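Local coordinates for protein CEP104 (Gallus gallus, PDB 5JO8) that probably binds tubulin or microtubules through its TOG domain, as part of a centriolar protein, at residues 38-43 with 84-89; 138-143 with 175-180; 161-166 with 198-203. All blocks are in the same frame, centred on the assembly; numbering follows the deposited sequence. Where two conformers were deposited one is given.

Contact 1: 38-43 with 84-89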
loop_
_atom_site.group_PDB
_atom_site.type_symbol
_atom_site.label_atom_id
_atom_site.label_comp_id
_atom_site.label_asym_id
_atom_site.label_seq_id
_atom_site.Cartn_x
_atom_site.Cartn_y
_atom_site.Cartn_z
ATOM N N ILE A 38 19.822 -14.623 -5.509
ATOM C CA ILE A 38 20.484 -15.794 -6.089
ATOM C C ILE A 38 21.249 -16.545 -5.005
ATOM O O ILE A 38 21.207 -17.777 -4.940
ATOM C CB ILE A 38 21.392 -15.395 -7.260
ATOM C CG1 ILE A 38 20.549 -14.969 -8.460
ATOM C CG2 ILE A 38 22.308 -16.548 -7.651
ATOM C CD1 ILE A 38 21.315 -14.140 -9.477
ATOM N N GLU A 39 21.903 -15.789 -4.126
ATOM C CA GLU A 39 22.643 -16.369 -3.010
ATOM C C GLU A 39 21.746 -17.190 -2.094
ATOM O O GLU A 39 22.175 -18.189 -1.520
ATOM C CB GLU A 39 23.327 -15.270 -2.203
ATOM C CG GLU A 39 24.833 -15.384 -2.194
ATOM C CD GLU A 39 25.512 -14.173 -1.596
ATOM O OE1 GLU A 39 24.872 -13.105 -1.512
ATOM O OE2 GLU A 39 26.693 -14.291 -1.209
ATOM N N VAL A 40 20.494 -16.768 -1.967
ATOM C CA VAL A 40 19.558 -17.414 -1.062
ATOM C C VAL A 40 18.803 -18.552 -1.739
ATOM O O VAL A 40 18.637 -19.628 -1.159
ATOM C CB VAL A 40 18.564 -16.377 -0.478
ATOM C CG1 VAL A 40 17.453 -17.062 0.302
ATOM C CG2 VAL A 40 19.296 -15.377 0.393
ATOM N N PHE A 41 18.329 -18.307 -2.960
ATOM C CA PHE A 41 17.432 -19.257 -3.618
ATOM C C PHE A 41 18.031 -20.063 -4.764
ATOM O O PHE A 41 17.422 -21.022 -5.229
ATOM C CB PHE A 41 16.195 -18.529 -4.139
ATOM C CG PHE A 41 15.393 -17.879 -3.067
ATOM C CD1 PHE A 41 14.815 -18.636 -2.061
ATOM C CD2 PHE A 41 15.204 -16.508 -3.065
ATOM C CE1 PHE A 41 14.062 -18.035 -1.067
ATOM C CE2 PHE A 41 14.459 -15.906 -2.072
ATOM C CZ PHE A 41 13.892 -16.662 -1.074
ATOM N N GLY A 42 19.197 -19.653 -5.241
ATOM C CA GLY A 42 19.786 -20.291 -6.401
ATOM C C GLY A 42 19.378 -19.615 -7.690
ATOM O O GLY A 42 18.315 -18.984 -7.776
ATOM N N GLU A 43 20.223 -19.741 -8.705
ATOM C CA GLU A 43 19.985 -19.048 -9.958
ATOM C C GLU A 43 18.780 -19.600 -10.720
ATOM O O GLU A 43 18.079 -18.845 -11.402
ATOM C CB GLU A 43 21.242 -19.043 -10.837
ATOM C CG GLU A 43 21.065 -18.286 -12.142
ATOM C CD GLU A 43 22.365 -18.060 -12.880
ATOM O OE1 GLU A 43 23.437 -18.312 -12.292
ATOM O OE2 GLU A 43 22.305 -17.623 -14.049
ATOM N N LEU A 84 14.288 -13.649 4.060
ATOM C CA LEU A 84 13.165 -12.720 4.011
ATOM C C LEU A 84 13.488 -11.597 3.045
ATOM O O LEU A 84 12.648 -11.217 2.229
ATOM C CB LEU A 84 12.859 -12.141 5.396
ATOM C CG LEU A 84 11.756 -11.071 5.457
ATOM C CD1 LEU A 84 11.073 -11.098 6.800
ATOM C CD2 LEU A 84 12.267 -9.655 5.160
ATOM N N ARG A 85 14.679 -11.022 3.159
ATOM C CA ARG A 85 15.013 -9.896 2.308
ATOM C C ARG A 85 15.026 -10.303 0.837
ATOM O O ARG A 85 14.543 -9.566 -0.023
ATOM C CB ARG A 85 16.355 -9.289 2.726
ATOM C CG ARG A 85 16.404 -8.865 4.188
ATOM C CD ARG A 85 15.522 -7.662 4.460
ATOM N NE ARG A 85 15.642 -7.159 5.834
ATOM C CZ ARG A 85 16.286 -6.049 6.180
ATOM N NH1 ARG A 85 16.885 -5.306 5.259
ATOM N NH2 ARG A 85 16.330 -5.680 7.454
ATOM N N ALA A 86 15.538 -11.488 0.543
ATOM C CA ALA A 86 15.567 -11.966 -0.828
ATOM C C ALA A 86 14.149 -12.228 -1.348
ATOM O O ALA A 86 13.844 -11.960 -2.513
ATOM C CB ALA A 86 16.421 -13.228 -0.936
ATOM N N ALA A 87 13.293 -12.766 -0.488
ATOM C CA ALA A 87 11.908 -13.032 -0.878
ATOM C C ALA A 87 11.172 -11.728 -1.177
ATOM O O ALA A 87 10.429 -11.649 -2.152
ATOM C CB ALA A 87 11.187 -13.821 0.214
ATOM N N ILE A 88 11.398 -10.711 -0.346
ATOM C CA ILE A 88 10.776 -9.403 -0.532
ATOM C C ILE A 88 11.267 -8.746 -1.820
ATOM O O ILE A 88 10.495 -8.093 -2.523
ATOM C CB ILE A 88 10.928 -8.503 0.726
ATOM C CG1 ILE A 88 10.089 -9.038 1.896
ATOM C CG2 ILE A 88 10.602 -7.042 0.431
ATOM C CD1 ILE A 88 8.550 -9.019 1.684
ATOM N N PHE A 89 12.541 -8.926 -2.146
ATOM C CA PHE A 89 13.081 -8.460 -3.418
ATOM C C PHE A 89 12.256 -9.024 -4.586
ATOM O O PHE A 89 11.872 -8.292 -5.511
ATOM C CB PHE A 89 14.570 -8.866 -3.549
ATOM C CG PHE A 89 15.174 -8.536 -4.888
ATOM C CD1 PHE A 89 15.120 -9.440 -5.936
ATOM C CD2 PHE A 89 15.789 -7.309 -5.103
ATOM C CE1 PHE A 89 15.653 -9.126 -7.177
ATOM C CE2 PHE A 89 16.338 -6.997 -6.346
ATOM C CZ PHE A 89 16.262 -7.914 -7.382
#

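Contact 2: 138-143 with 175-180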
loop_
_atom_site.group_PDB
_atom_site.type_symbol
_atom_site.label_atom_id
_atom_site.label_comp_id
_atom_site.label_asym_id
_atom_site.label_seq_id
_atom_site.Cartn_x
_atom_site.Cartn_y
_atom_site.Cartn_z
ATOM N N GLY A 138 4.554 -0.133 -4.505
ATOM C CA GLY A 138 4.151 -0.886 -5.670
ATOM C C GLY A 138 2.685 -1.282 -5.642
ATOM O O GLY A 138 2.005 -1.274 -6.677
ATOM N N LEU A 139 2.187 -1.652 -4.465
ATOM C CA LEU A 139 0.780 -2.030 -4.333
ATOM C C LEU A 139 -0.091 -0.824 -4.642
ATOM O O LEU A 139 -1.105 -0.936 -5.345
ATOM C CB LEU A 139 0.487 -2.542 -2.927
ATOM C CG LEU A 139 1.100 -3.903 -2.606
ATOM C CD1 LEU A 139 1.077 -4.129 -1.116
ATOM C CD2 LEU A 139 0.327 -5.009 -3.332
ATOM N N LEU A 140 0.326 0.328 -4.141
ATOM C CA LEU A 140 -0.417 1.561 -4.416
ATOM C C LEU A 140 -0.440 1.885 -5.902
ATOM O O LEU A 140 -1.456 2.347 -6.422
ATOM C CB LEU A 140 0.118 2.734 -3.591
ATOM C CG LEU A 140 -0.471 2.728 -2.184
ATOM C CD1 LEU A 140 0.289 3.678 -1.279
ATOM C CD2 LEU A 140 -1.954 3.114 -2.220
ATOM N N SER A 141 0.677 1.663 -6.583
ATOM C CA SER A 141 0.733 1.882 -8.026
ATOM C C SER A 141 -0.320 1.070 -8.770
ATOM O O SER A 141 -0.923 1.563 -9.714
ATOM C CB SER A 141 2.125 1.557 -8.576
ATOM O OG SER A 141 3.049 2.574 -8.247
ATOM N N ARG A 142 -0.546 -0.167 -8.340
ATOM C CA ARG A 142 -1.497 -1.046 -9.016
ATOM C C ARG A 142 -2.934 -0.574 -8.809
ATOM O O ARG A 142 -3.809 -0.913 -9.588
ATOM C CB ARG A 142 -1.365 -2.503 -8.557
ATOM C CG ARG A 142 0.041 -3.102 -8.702
ATOM C CD ARG A 142 0.667 -2.864 -10.076
ATOM N NE ARG A 142 -0.175 -3.315 -11.186
ATOM C CZ ARG A 142 -0.255 -4.567 -11.624
ATOM N NH1 ARG A 142 0.446 -5.534 -11.046
ATOM N NH2 ARG A 142 -1.053 -4.862 -12.645
ATOM N N THR A 143 -3.178 0.208 -7.760
ATOM C CA THR A 143 -4.522 0.775 -7.567
ATOM C C THR A 143 -4.828 1.850 -8.611
ATOM O O THR A 143 -5.947 2.363 -8.667
ATOM C CB THR A 143 -4.736 1.362 -6.151
ATOM O OG1 THR A 143 -4.009 2.587 -6.006
ATOM C CG2 THR A 143 -4.332 0.359 -5.067
ATOM N N VAL A 175 0.033 6.579 7.238
ATOM C CA VAL A 175 0.939 7.672 6.939
ATOM C C VAL A 175 1.288 7.718 5.455
ATOM O O VAL A 175 1.310 8.790 4.848
ATOM C CB VAL A 175 2.197 7.599 7.824
ATOM C CG1 VAL A 175 3.144 8.739 7.490
ATOM C CG2 VAL A 175 1.791 7.639 9.286
ATOM N N HIS A 176 1.543 6.557 4.866
ATOM C CA HIS A 176 1.806 6.487 3.436
ATOM C C HIS A 176 0.594 6.989 2.642
ATOM O O HIS A 176 0.743 7.713 1.662
ATOM C CB HIS A 176 2.109 5.046 3.034
ATOM C CG HIS A 176 3.028 4.925 1.860
ATOM N ND1 HIS A 176 2.658 5.278 0.580
ATOM C CD2 HIS A 176 4.303 4.478 1.771
ATOM C CE1 HIS A 176 3.665 5.059 -0.247
ATOM N NE2 HIS A 176 4.677 4.576 0.452
ATOM N N LEU A 177 -0.597 6.589 3.074
ATOM C CA LEU A 177 -1.831 6.949 2.366
ATOM C C LEU A 177 -2.168 8.444 2.364
ATOM O O LEU A 177 -2.826 8.915 1.431
ATOM C CB LEU A 177 -3.009 6.162 2.928
ATOM C CG LEU A 177 -3.049 4.665 2.625
ATOM C CD1 LEU A 177 -4.208 4.059 3.341
ATOM C CD2 LEU A 177 -3.106 4.347 1.130
ATOM N N VAL A 178 -1.741 9.175 3.392
ATOM C CA VAL A 178 -2.033 10.612 3.486
ATOM C C VAL A 178 -0.962 11.535 2.920
ATOM O O VAL A 178 -1.012 12.748 3.106
ATOM C CB VAL A 178 -2.454 11.041 4.907
ATOM C CG1 VAL A 178 -3.673 10.263 5.364
ATOM C CG2 VAL A 178 -1.295 10.903 5.889
ATOM N N GLN A 179 0.010 10.965 2.216
ATOM C CA GLN A 179 1.019 11.800 1.587
ATOM C C GLN A 179 0.399 12.590 0.438
ATOM O O GLN A 179 -0.645 12.211 -0.083
ATOM C CB GLN A 179 2.213 10.953 1.128
ATOM C CG GLN A 179 2.990 10.339 2.297
ATOM C CD GLN A 179 3.284 11.357 3.400
ATOM O OE1 GLN A 179 4.094 12.268 3.219
ATOM N NE2 GLN A 179 2.609 11.213 4.544
ATOM N N LEU A 180 1.039 13.695 0.066
ATOM C CA LEU A 180 0.499 14.623 -0.928
ATOM C C LEU A 180 0.002 13.932 -2.196
ATOM O O LEU A 180 0.672 13.059 -2.744
ATOM C CB LEU A 180 1.546 15.677 -1.304
ATOM C CG LEU A 180 1.094 16.752 -2.295
ATOM C CD1 LEU A 180 0.398 17.894 -1.564
ATOM C CD2 LEU A 180 2.258 17.264 -3.136
#

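Contact 3: 161-166 with 198-203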
loop_
_atom_site.group_PDB
_atom_site.type_symbol
_atom_site.label_atom_id
_atom_site.label_comp_id
_atom_site.label_asym_id
_atom_site.label_seq_id
_atom_site.Cartn_x
_atom_site.Cartn_y
_atom_site.Cartn_z
ATOM N N MET A 161 -3.940 -5.482 4.727
ATOM C CA MET A 161 -2.597 -5.390 5.288
ATOM C C MET A 161 -2.523 -4.349 6.401
ATOM O O MET A 161 -1.854 -4.565 7.408
ATOM C CB MET A 161 -1.558 -5.108 4.202
ATOM C CG MET A 161 -0.127 -5.013 4.744
ATOM S SD MET A 161 1.109 -5.018 3.439
ATOM C CE MET A 161 0.730 -3.500 2.557
ATOM N N ALA A 162 -3.224 -3.232 6.231
ATOM C CA ALA A 162 -3.244 -2.172 7.240
ATOM C C ALA A 162 -3.795 -2.645 8.586
ATOM O O ALA A 162 -3.409 -2.129 9.647
ATOM C CB ALA A 162 -4.063 -0.971 6.728
ATOM N N LEU A 163 -4.678 -3.636 8.547
ATOM C CA LEU A 163 -5.371 -4.085 9.745
ATOM C C LEU A 163 -4.826 -5.389 10.358
ATOM O O LEU A 163 -5.257 -5.802 11.443
ATOM C CB LEU A 163 -6.879 -4.145 9.457
ATOM C CG LEU A 163 -7.363 -2.717 9.125
ATOM C CD1 LEU A 163 -8.533 -2.664 8.168
ATOM C CD2 LEU A 163 -7.689 -1.971 10.408
ATOM N N TRP A 164 -3.850 -6.020 9.700
ATOM C CA TRP A 164 -3.225 -7.211 10.275
ATOM C C TRP A 164 -2.585 -6.856 11.603
ATOM O O TRP A 164 -1.986 -5.790 11.748
ATOM C CB TRP A 164 -2.165 -7.826 9.361
ATOM C CG TRP A 164 -2.710 -8.399 8.114
ATOM C CD1 TRP A 164 -3.982 -8.878 7.901
ATOM C CD2 TRP A 164 -2.013 -8.532 6.879
ATOM N NE1 TRP A 164 -4.104 -9.304 6.593
ATOM C CE2 TRP A 164 -2.909 -9.098 5.949
ATOM C CE3 TRP A 164 -0.708 -8.228 6.464
ATOM C CZ2 TRP A 164 -2.545 -9.361 4.631
ATOM C CZ3 TRP A 164 -0.352 -8.486 5.158
ATOM C CH2 TRP A 164 -1.271 -9.047 4.254
ATOM N N SER A 165 -2.737 -7.755 12.570
ATOM C CA SER A 165 -2.207 -7.511 13.914
ATOM C C SER A 165 -0.699 -7.231 13.921
ATOM O O SER A 165 -0.214 -6.490 14.778
ATOM C CB SER A 165 -2.550 -8.666 14.859
ATOM O OG SER A 165 -1.919 -9.857 14.446
ATOM N N GLU A 166 0.034 -7.813 12.972
ATOM C CA GLU A 166 1.474 -7.549 12.869
ATOM C C GLU A 166 1.795 -6.166 12.310
ATOM O O GLU A 166 2.872 -5.629 12.564
ATOM C CB GLU A 166 2.164 -8.598 11.996
ATOM C CG GLU A 166 2.289 -9.988 12.635
ATOM C CD GLU A 166 3.231 -10.013 13.835
ATOM O OE1 GLU A 166 4.411 -9.631 13.686
ATOM O OE2 GLU A 166 2.788 -10.428 14.927
ATOM N N GLU A 198 -10.544 7.239 2.995
ATOM C CA GLU A 198 -11.888 7.343 3.538
ATOM C C GLU A 198 -12.270 6.054 4.245
ATOM O O GLU A 198 -12.824 6.074 5.347
ATOM C CB GLU A 198 -12.900 7.620 2.431
ATOM C CG GLU A 198 -14.325 7.773 2.942
ATOM C CD GLU A 198 -15.351 7.835 1.836
ATOM O OE1 GLU A 198 -16.419 8.431 2.076
ATOM O OE2 GLU A 198 -15.103 7.281 0.740
ATOM N N CYS A 199 -11.963 4.938 3.599
ATOM C CA CYS A 199 -12.335 3.629 4.105
ATOM C C CYS A 199 -11.578 3.290 5.387
ATOM O O CYS A 199 -12.179 2.925 6.403
ATOM C CB CYS A 199 -12.062 2.575 3.032
ATOM S SG CYS A 199 -12.264 0.867 3.565
ATOM N N LEU A 200 -10.260 3.421 5.346
ATOM C CA LEU A 200 -9.451 3.071 6.508
ATOM C C LEU A 200 -9.645 4.035 7.677
ATOM O O LEU A 200 -9.588 3.627 8.838
ATOM C CB LEU A 200 -7.974 2.915 6.128
ATOM C CG LEU A 200 -7.697 1.624 5.349
ATOM C CD1 LEU A 200 -6.291 1.616 4.789
ATOM C CD2 LEU A 200 -7.932 0.418 6.241
ATOM N N LEU A 201 -9.889 5.305 7.379
ATOM C CA LEU A 201 -10.160 6.279 8.431
ATOM C C LEU A 201 -11.429 5.910 9.207
ATOM O O LEU A 201 -11.439 5.932 10.437
ATOM C CB LEU A 201 -10.282 7.677 7.836
ATOM C CG LEU A 201 -10.480 8.841 8.802
ATOM C CD1 LEU A 201 -9.402 8.824 9.879
ATOM C CD2 LEU A 201 -10.452 10.143 8.018
ATOM N N LYS A 202 -12.492 5.559 8.492
ATOM C CA LYS A 202 -13.732 5.145 9.142
ATOM C C LYS A 202 -13.493 3.972 10.081
ATOM O O LYS A 202 -13.937 3.980 11.229
ATOM C CB LYS A 202 -14.772 4.722 8.108
ATOM C CG LYS A 202 -15.382 5.832 7.299
ATOM C CD LYS A 202 -16.460 5.250 6.399
ATOM C CE LYS A 202 -16.902 6.240 5.350
ATOM N NZ LYS A 202 -17.908 5.636 4.434
ATOM N N GLU A 203 -12.783 2.969 9.576
ATOM C CA GLU A 203 -12.537 1.732 10.304
ATOM C C GLU A 203 -11.561 1.893 11.476
ATOM O O GLU A 203 -11.741 1.276 12.528
ATOM C CB GLU A 203 -12.007 0.673 9.342
ATOM C CG GLU A 203 -12.049 -0.729 9.891
ATOM C CD GLU A 203 -11.878 -1.771 8.809
ATOM O OE1 GLU A 203 -11.971 -1.410 7.616
ATOM O OE2 GLU A 203 -11.654 -2.950 9.152
#

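Contact 1: 38-43 with 84-89
Near the N-terminal end of the helical array of this TOG domain, the last turn of helix 35-41 leans on the middle of helix 77-94 through Val40, Phe41, Ala86 and Ala87. The backbones come close, with the CA atoms of Val40 and Ala86 6.8 Å apart, and the small alanines make that possible. Ala86 points its methyl toward helix 35-41, where it is shared by two side chains: Val40 CG2 touches Ala86 CB at 3.8 Å, and Phe41 CE2 reaches Ala86 CB at 3.5 Å, approaching the methyl obliquely. The same aromatic corner continues to Ala87, whose backbone N lies in the ring plane at the edge, 3.7 Å from Phe41 CE2; further round, Phe41 CZ meets Ala87 CB at 4.1 Å. With CG anti to the carbonyl carbon (chi1 -61°), the Phe41 ring is carried across the gap. Val40 CG1 sits 3.7 Å above the centre of one ring face, a CH-pi-like contact between chain neighbours. Phe41 also rests on Val64 and Leu68 of helix 54-69, which touch Ala87 as well. Directly after Phe41 the helix stops at Gly42, whose backbone angles (phi 91°, psi 154°) would press a CB against the carbonyl O of Phe41; Gly42 also takes the N-cap position of helix 43-49. No hydrogen bond or salt bridge crosses between the segments, so the contact depends on shape and apolar burial.

Contact 2: 138-143 with 175-180
Leu140, on the last turns of helix 125-142, spreads its two methyls over two neighbours on the short helix 173-177. A chi1 of -83° turns its CG away from the carbonyl carbon and next to the backbone N, and chi2 is extended, which sends CD1 to His176 and CD2 to Leu177. Leu140 CD1 lies 3.4 Å from His176 ND1, a van der Waals contact oblique to the imidazole, and the leucine and histidine side chains run antiparallel alongside one another. His176 differs, with CG roughly opposite the backbone N (chi1 -150°), and its side chain also touches Leu136 and Pro137. Leu177 has a CB that starts off to one side, yet its branched end bends closer, so that Leu177 CD2 meets Leu140 CD2 at 3.8 Å. Branched leucines suit this place because each can serve several neighbours: Leu140 also packs on Ile158 and Leu196, Leu177 on Val197 and Leu200. Within 138-143, Thr143 OG1 donates to Leu140 O at 2.6 Å, coming in the plane of the carbonyl, where a lone pair of the O points, while Gln179 NE2 ties back to Val175 O at 2.8 Å. Leucine side chains from helices that are not consecutive in the chain, meeting in the interior, are in keeping with a TOG domain, an all-helical array of HEAT-like repeats.

Contact 3: 161-166 with 198-203
Apolar contacts between Ala162, Leu163 and Leu200 join the end of helix 148-163 to helix 187-204. The CA atoms of Ala162 and Leu200 are 8.2 Å apart, and Leu200 bridges that space. Leu200 CD1 rests 3.9 Å from Ala162 CB, a methyl small enough to admit both branches, since Leu200 CD2 also approaches it. Leu200 CD2 then extends to Leu163 CD1 at 3.7 Å. In both leucines the first torsion sets CG beside the backbone N (chi1 -63° for Leu163 and -74° for Leu200), and from facing helices this brings their terminal methyls together. Leu200 is buried, with Gln159 and Phe211 packed on it as well, whereas Leu163 is partly exposed and also touches Lys168.

A second kind of contact, apolar against polar, lies toward the solvent. Leu163 CD1 meets the carboxylate of Glu203, with OE2 at 3.3 Å and the carboxylate carbon CD at 3.5 Å. This is van der Waals contact, without a hydrogen bond. Glu203 reaches so far because its CG is anti to the backbone N (chi1 -165°) and the chain runs extended beyond CG. A glutamate suits this exposed border: its methylenes span the distance while the charged group can remain hydrated.

A charged pair lies on the side of helix 187-204 turned from 161-166: Lys202 NZ stands a long 3.9 Å from Glu198 OE1, and Glu198 also forms a salt bridge with Arg237 of helix 229-245. Side-by-side helices joined by leucine and alanine, with a glutamate at the solvent edge, fit the alpha-solenoid architecture of TOG domains.

All three contacts lie in one chain and join helices along the same elongated array; none involves a ligand or an active site. Contact 1 stands apart near its N-terminal end: its centre is 26 Å from that of contact 2 and 30 Å from that of contact 3, with nearest atoms about 9 Å away in each case. Contacts 2 and 3 are neighbours, 14 Å between centres, and their segments alternate along the chain. They share one apolar core, since Leu177 CD1 packs on Leu200 CD1 at 3.5 Å and Leu139 CD1 on Met161 CE at 3.7 Å. Helix 125-142 ties contact 1 to contact 2: Arg85 and Ile88 touch it earlier along its length.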